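Side-chain contacts in peptidase (Yersinia bercovieri, PDB 5NYW), which is of unknown function but, as an ancestral beta-subunit (Anbu) of the proteasome family of Ntn-hydrolases, assembles into multimers and is probably a peptidase: residues 52-55 / 56-60; 79-82 / 83-87; 160-163 / 164-168. All blocks are in the same frame, centred on the assembly; numbering follows the deposited sequence.

Interaction 1: residues 52-55 / 56-60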
loop_
_atom_site.group_PDB
_atom_site.type_symbol
_atom_site.label_atom_id
_atom_site.label_comp_id
_atom_site.label_asym_id
_atom_site.label_seq_id
_atom_site.Cartn_x
_atom_site.Cartn_y
_atom_site.Cartn_z
ATOM N N LEU L 52 15.550 7.287 30.819
ATOM C CA LEU L 52 16.238 6.337 31.682
ATOM C C LEU L 52 15.839 4.899 31.364
ATOM O O LEU L 52 16.687 4.012 31.385
ATOM C CB LEU L 52 15.967 6.648 33.157
ATOM C CG LEU L 52 16.639 5.701 34.159
ATOM C CD1 LEU L 52 18.144 5.781 34.088
ATOM C CD2 LEU L 52 16.159 5.977 35.567
ATOM N N ALA L 53 14.560 4.663 31.084
ATOM C CA ALA L 53 14.086 3.315 30.721
ATOM C C ALA L 53 14.792 2.805 29.450
ATOM O O ALA L 53 15.160 1.625 29.356
ATOM C CB ALA L 53 12.558 3.303 30.530
ATOM N N THR L 54 14.980 3.703 28.481
ATOM C CA THR L 54 15.652 3.361 27.235
ATOM C C THR L 54 17.136 3.033 27.410
ATOM O O THR L 54 17.572 1.957 27.025
ATOM C CB THR L 54 15.537 4.494 26.217
ATOM O OG1 THR L 54 14.160 4.805 26.010
ATOM C CG2 THR L 54 16.176 4.085 24.897
ATOM N N THR L 55 17.911 3.934 28.013
ATOM C CA THR L 55 19.351 3.686 28.122
ATOM C C THR L 55 19.671 2.501 29.039
ATOM O O THR L 55 20.591 1.730 28.749
ATOM C CB THR L 55 20.126 4.938 28.592
ATOM O OG1 THR L 55 19.771 5.293 29.939
ATOM C CG2 THR L 55 19.881 6.103 27.645
ATOM N N GLN L 56 18.926 2.334 30.133
ATOM C CA GLN L 56 19.193 1.194 31.011
ATOM C C GLN L 56 18.975 -0.126 30.274
ATOM O O GLN L 56 19.763 -1.056 30.451
ATOM C CB GLN L 56 18.311 1.199 32.271
ATOM C CG GLN L 56 18.868 1.858 33.516
ATOM C CD GLN L 56 17.991 1.563 34.732
ATOM O OE1 GLN L 56 16.877 1.090 34.581
ATOM N NE2 GLN L 56 18.510 1.795 35.932
ATOM N N SER L 57 17.932 -0.212 29.441
ATOM C CA SER L 57 17.702 -1.439 28.674
ATOM C C SER L 57 18.828 -1.648 27.691
ATOM O O SER L 57 19.321 -2.759 27.541
ATOM C CB SER L 57 16.357 -1.420 27.921
ATOM O OG SER L 57 15.297 -1.968 28.701
ATOM N N ILE L 58 19.253 -0.570 27.046
ATOM C CA ILE L 58 20.345 -0.641 26.085
ATOM C C ILE L 58 21.589 -1.191 26.771
ATOM O O ILE L 58 22.151 -2.198 26.337
ATOM C CB ILE L 58 20.636 0.758 25.468
ATOM C CG1 ILE L 58 19.461 1.181 24.591
ATOM C CG2 ILE L 58 21.903 0.744 24.636
ATOM C CD1 ILE L 58 19.500 2.607 24.181
ATOM N N VAL L 59 21.974 -0.575 27.883
ATOM C CA VAL L 59 23.124 -1.042 28.638
ATOM C C VAL L 59 22.916 -2.477 29.153
ATOM O O VAL L 59 23.801 -3.322 29.014
ATOM C CB VAL L 59 23.426 -0.107 29.814
ATOM C CG1 VAL L 59 24.428 -0.745 30.764
ATOM C CG2 VAL L 59 23.941 1.233 29.303
ATOM N N SER L 60 21.734 -2.779 29.682
ATOM C CA SER L 60 21.490 -4.117 30.199
ATOM C C SER L 60 21.586 -5.166 29.084
ATOM O O SER L 60 22.190 -6.216 29.288
ATOM C CB SER L 60 20.126 -4.190 30.888
ATOM O OG SER L 60 20.149 -3.595 32.173
HETATM O O HOH W 1 14.867 -0.454 31.211
#
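Leu52 and Gln56 stand one helical turn apart, and their side chains meet at a slant, with Leu52 CD1 4.0 Å from Gln56 CG. The methyl branch gets there because Leu52 CG lies anti to its backbone nitrogen (chi1 180°), and in the backbone of the same turn Gln56 N donates to Leu52 O at 3.1 Å. Beyond CG the glutamine runs extended, and its OE1 accepts from Glu138 N of a second subunit. At Ala53 the carbonyl oxygen receives a weak bond from Ser57 N and a second one from a water, 2.8 Å away from Ala53 O. The same water accepts from Ser57 OG, a hydroxyl also bonded to Arg97 and to Tyr81 of the second subunit, so the bridge ties the helix backbone to a polar cluster at the interface. Thr54 turns its two branches to different tasks: OG1 bonds to Phe110 O, whereas CG2 lies alongside Ile58 CD1 at 3.7 Å, and both side chains touch Cys112 of strand 112-120 and Val94 of helix 80-98. Thr55 O then takes Val59 N at 2.8 Å in an almost straight bond (177°), with Val59 CG2 resting against the same oxygen. This is the i to i+4 ladder of an alpha-helix, here helix 52-65, packed with helix 80-98 against a sheet as in the alpha-beta-beta-alpha sandwich of Ntn-hydrolases.

Interaction 2: residues 79-82 / 83-87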
loop_
_atom_site.group_PDB
_atom_site.type_symbol
_atom_site.label_atom_id
_atom_site.label_comp_id
_atom_site.label_asym_id
_atom_site.label_seq_id
_atom_site.Cartn_x
_atom_site.Cartn_y
_atom_site.Cartn_z
ATOM N N SER L 79 36.427 -3.497 15.769
ATOM C CA SER L 79 36.768 -2.073 15.870
ATOM C C SER L 79 35.691 -1.262 16.599
ATOM O O SER L 79 34.570 -1.725 16.808
ATOM C CB SER L 79 36.999 -1.476 14.481
ATOM O OG SER L 79 35.797 -1.448 13.732
ATOM N N MET L 80 36.050 -0.047 16.987
ATOM C CA MET L 80 35.130 0.864 17.641
ATOM C C MET L 80 33.981 1.226 16.703
ATOM O O MET L 80 32.858 1.478 17.146
ATOM C CB MET L 80 35.871 2.127 18.079
ATOM C CG MET L 80 35.183 2.945 19.158
ATOM S SD MET L 80 35.132 2.012 20.680
ATOM C CE MET L 80 36.883 1.749 20.864
ATOM N N TYR L 81 34.262 1.228 15.403
ATOM C CA TYR L 81 33.239 1.517 14.409
ATOM C C TYR L 81 32.127 0.471 14.455
ATOM O O TYR L 81 30.944 0.812 14.327
ATOM C CB TYR L 81 33.843 1.584 12.994
ATOM C CG TYR L 81 32.801 1.939 11.971
ATOM C CD1 TYR L 81 32.054 0.943 11.343
ATOM C CD2 TYR L 81 32.526 3.271 11.663
ATOM C CE1 TYR L 81 31.067 1.255 10.430
ATOM C CE2 TYR L 81 31.544 3.600 10.738
ATOM C CZ TYR L 81 30.815 2.573 10.126
ATOM O OH TYR L 81 29.824 2.848 9.208
ATOM N N GLU L 82 32.516 -0.798 14.616
ATOM C CA GLU L 82 31.563 -1.904 14.715
ATOM C C GLU L 82 30.823 -1.835 16.034
ATOM O O GLU L 82 29.640 -2.131 16.116
ATOM C CB GLU L 82 32.276 -3.256 14.597
ATOM C CG GLU L 82 32.997 -3.483 13.274
ATOM C CD GLU L 82 33.608 -4.867 13.183
ATOM O OE1 GLU L 82 33.481 -5.633 14.163
ATOM O OE2 GLU L 82 34.235 -5.182 12.146
ATOM N N ALA L 83 31.524 -1.395 17.067
ATOM C CA ALA L 83 30.900 -1.193 18.358
ATOM C C ALA L 83 29.786 -0.145 18.221
ATOM O O ALA L 83 28.704 -0.303 18.778
ATOM C CB ALA L 83 31.923 -0.772 19.370
ATOM N N ALA L 84 30.057 0.918 17.468
ATOM C CA ALA L 84 29.065 1.970 17.217
ATOM C C ALA L 84 27.848 1.490 16.437
ATOM O O ALA L 84 26.728 1.859 16.783
ATOM C CB ALA L 84 29.715 3.153 16.483
ATOM N N THR L 85 28.051 0.691 15.383
ATOM C CA THR L 85 26.904 0.147 14.647
ATOM C C THR L 85 26.089 -0.739 15.602
ATOM O O THR L 85 24.863 -0.782 15.526
ATOM C CB THR L 85 27.286 -0.662 13.373
ATOM O OG1 THR L 85 27.998 -1.855 13.715
ATOM C CG2 THR L 85 28.095 0.180 12.420
ATOM N N LEU L 86 26.787 -1.458 16.480
ATOM C CA LEU L 86 26.137 -2.345 17.433
ATOM C C LEU L 86 25.248 -1.572 18.412
ATOM O O LEU L 86 24.122 -1.976 18.707
ATOM C CB LEU L 86 27.188 -3.151 18.197
ATOM C CG LEU L 86 26.611 -4.150 19.203
ATOM C CD1 LEU L 86 25.791 -5.200 18.465
ATOM C CD2 LEU L 86 27.693 -4.807 20.051
ATOM N N LEU L 87 25.749 -0.458 18.918
ATOM C CA LEU L 87 24.950 0.395 19.796
ATOM C C LEU L 87 23.722 0.940 19.056
ATOM O O LEU L 87 22.623 0.993 19.599
ATOM C CB LEU L 87 25.795 1.547 20.340
ATOM C CG LEU L 87 26.195 1.337 21.793
ATOM C CD1 LEU L 87 27.147 0.156 21.884
ATOM C CD2 LEU L 87 26.854 2.573 22.305
HETATM O O HOH W 2 28.727 -4.138 14.455
#
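Ala83, Ala84, Thr85 and Leu86 donate their backbone N-H groups to the carbonyl oxygens of Ser79, Met80, Tyr81 and Glu82 in turn, with N to O distances of 2.9 to 3.1 Å, which makes an unbroken first stretch of alpha-helix. Tyr81 and Thr85 show how a ring and a methyl share one flank of such a helix. With Tyr81 CG anti to its nitrogen (chi1 -178°), the ring projects outward from the helix, tilted toward the turn that carries Thr85, and Thr85 CG2 approaches it obliquely, 3.7 Å from Tyr81 CE1, the two side chains crossing at about a right angle. The ring packs edge-to-face with Phe136 of the same chain, and its hydroxyl bonds to Arg97 and Ser57 of a third subunit. Ser79 occupies the N-cap position: its OG accepts from Glu82 N, though at 3.5 Å this bond is weak. This capped start opens helix 80-98, one of the two neighbouring helices that overlie the sheet containing strand 112-120 in this proteasome-type fold. Glu82 has CG beside its own nitrogen (chi1 -62°), and from there the extended chain carries OE1 back to Ala78 N, just ahead of the cap. Glu82 O accepts twice, from Leu86 N and from a water at 2.8 Å. The same water also touches Thr85 OG1, which itself stands 2.9 Å from Glu82 O. On the sheet-facing flank the contact turns apolar: Met80 SD lies 4.4 Å from Ala83 CB, the methionine side chain reaching on to Ile120 and Phe128 and the small alanine methyl fitting against Leu116.

Interaction 3: residues 160-163 / 164-168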
loop_
_atom_site.group_PDB
_atom_site.type_symbol
_atom_site.label_atom_id
_atom_site.label_comp_id
_atom_site.label_asym_id
_atom_site.label_seq_id
_atom_site.Cartn_x
_atom_site.Cartn_y
_atom_site.Cartn_z
ATOM N N ARG L 160 36.684 27.440 24.845
ATOM C CA ARG L 160 37.761 28.401 25.122
ATOM C C ARG L 160 39.131 27.766 25.332
ATOM O O ARG L 160 40.141 28.326 24.902
ATOM C CB ARG L 160 37.439 29.227 26.368
ATOM C CG ARG L 160 36.426 30.327 26.170
ATOM C CD ARG L 160 36.251 31.117 27.463
ATOM N NE ARG L 160 35.196 32.119 27.359
ATOM C CZ ARG L 160 35.368 33.337 26.848
ATOM N NH1 ARG L 160 36.564 33.706 26.404
ATOM N NH2 ARG L 160 34.343 34.185 26.787
ATOM N N VAL L 161 39.161 26.589 25.962
ATOM C CA VAL L 161 40.428 26.028 26.406
ATOM C C VAL L 161 40.774 24.643 25.841
ATOM O O VAL L 161 41.944 24.270 25.818
ATOM C CB VAL L 161 40.478 25.953 27.950
ATOM C CG1 VAL L 161 40.083 27.275 28.562
ATOM C CG2 VAL L 161 39.572 24.875 28.460
ATOM N N LEU L 162 39.793 23.896 25.345
ATOM C CA LEU L 162 40.085 22.541 24.872
ATOM C C LEU L 162 40.421 22.542 23.383
ATOM O O LEU L 162 39.764 23.214 22.582
ATOM C CB LEU L 162 38.910 21.578 25.130
ATOM C CG LEU L 162 39.213 20.077 24.890
ATOM C CD1 LEU L 162 39.990 19.444 26.047
ATOM C CD2 LEU L 162 37.976 19.235 24.578
ATOM N N SER L 163 41.483 21.815 23.039
ATOM C CA SER L 163 41.854 21.519 21.657
ATOM C C SER L 163 42.393 20.097 21.647
ATOM O O SER L 163 42.653 19.528 22.714
ATOM C CB SER L 163 42.880 22.518 21.117
ATOM O OG SER L 163 44.072 22.495 21.880
ATOM N N TYR L 164 42.579 19.522 20.462
ATOM C CA TYR L 164 43.022 18.125 20.336
ATOM C C TYR L 164 44.320 17.840 21.101
ATOM O O TYR L 164 44.558 16.715 21.554
ATOM C CB TYR L 164 43.189 17.772 18.852
ATOM C CG TYR L 164 43.555 16.334 18.540
ATOM C CD1 TYR L 164 42.630 15.310 18.713
ATOM C CD2 TYR L 164 44.825 15.998 18.045
ATOM C CE1 TYR L 164 42.953 13.989 18.410
ATOM C CE2 TYR L 164 45.159 14.677 17.753
ATOM C CZ TYR L 164 44.217 13.677 17.935
ATOM O OH TYR L 164 44.526 12.364 17.639
ATOM N N ASP L 165 45.150 18.867 21.262
ATOM C CA ASP L 165 46.469 18.693 21.872
ATOM C C ASP L 165 46.526 19.009 23.366
ATOM O O ASP L 165 47.588 18.920 23.967
ATOM C CB ASP L 165 47.486 19.565 21.137
ATOM C CG ASP L 165 47.786 19.054 19.745
ATOM O OD1 ASP L 165 48.051 17.840 19.594
ATOM O OD2 ASP L 165 47.739 19.866 18.799
ATOM N N THR L 166 45.390 19.349 23.966
ATOM C CA THR L 166 45.324 19.575 25.403
ATOM C C THR L 166 45.704 18.290 26.118
ATOM O O THR L 166 45.144 17.238 25.839
ATOM C CB THR L 166 43.891 20.007 25.868
ATOM O OG1 THR L 166 43.504 21.227 25.229
ATOM C CG2 THR L 166 43.820 20.200 27.383
ATOM N N PRO L 167 46.655 18.368 27.047
ATOM C CA PRO L 167 47.032 17.200 27.854
ATOM C C PRO L 167 45.856 16.691 28.697
ATOM O O PRO L 167 44.967 17.484 29.021
ATOM C CB PRO L 167 48.167 17.730 28.742
ATOM C CG PRO L 167 48.125 19.210 28.618
ATOM C CD PRO L 167 47.542 19.517 27.279
ATOM N N LEU L 168 45.838 15.395 29.011
ATOM C CA LEU L 168 44.716 14.782 29.723
ATOM C C LEU L 168 44.300 15.461 31.026
ATOM O O LEU L 168 43.105 15.624 31.265
ATOM C CB LEU L 168 44.993 13.306 30.017
ATOM C CG LEU L 168 44.507 12.283 28.990
ATOM C CD1 LEU L 168 44.699 12.777 27.579
ATOM C CD2 LEU L 168 45.192 10.942 29.196
#
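Thr166 OG1 accepts the backbone N-H of Ser163 at 3.0 Å from Ser163 N, in a fairly straight bond of 164°. The hydroxyl is brought there by the threonine's first torsion (chi1 -60°), which sets OG1 beside the residue's own nitrogen, on the side facing Ser163. That nitrogen repays the exchange: Thr166 N donates to Ser163 O, also at 3.0 Å, arriving well above the carbonyl plane, 54° out of it. One threonine thus holds both the backbone N-H and the backbone carbonyl of Ser163; the backbone bond closes the type I beta turn from Ser163 to Thr166, and the hydroxyl adds a second link across it. Alongside this polar pair, Leu162 CD1 touches Thr166 CB at 3.9 Å, an apolar contact from the residue just before the turn, the two side chains meeting at roughly a right angle. Arg160, near the end of helix 155-161, makes a salt bridge to Asp180 of a fourth subunit. The turn lies in the link between that helix and helix 168-185, whose N-cap position is filled by Pro167. Leu162 packs on Ala171 of that second helix and on Met6 of strand 2-7, and Tyr164 forms backbone hydrogen bonds with Ser9 beyond that strand.

Overall arrangement
The three contacts illustrate how local side-chain chemistry follows position in a sandwich fold. Interactions 1 and 2 lie on consecutive helices, with centres 17 Å and nearest atoms about 5 Å apart, and both press apolar groups onto strand 112-120 while offering polar ones to other subunits. Interaction 1 is largely buried, covered by the sheet, helix 80-98 and a second subunit; interaction 2, partly buried, begins at a helix start and includes capping. Interaction 3 belongs to the surface, about 32 Å from interaction 1 between centres and on the opposite side of the chain's centre. There a turn replaces the helix, and a side-chain hydroxyl supplies an acceptor where the helical contacts rely mainly on carbonyl oxygens.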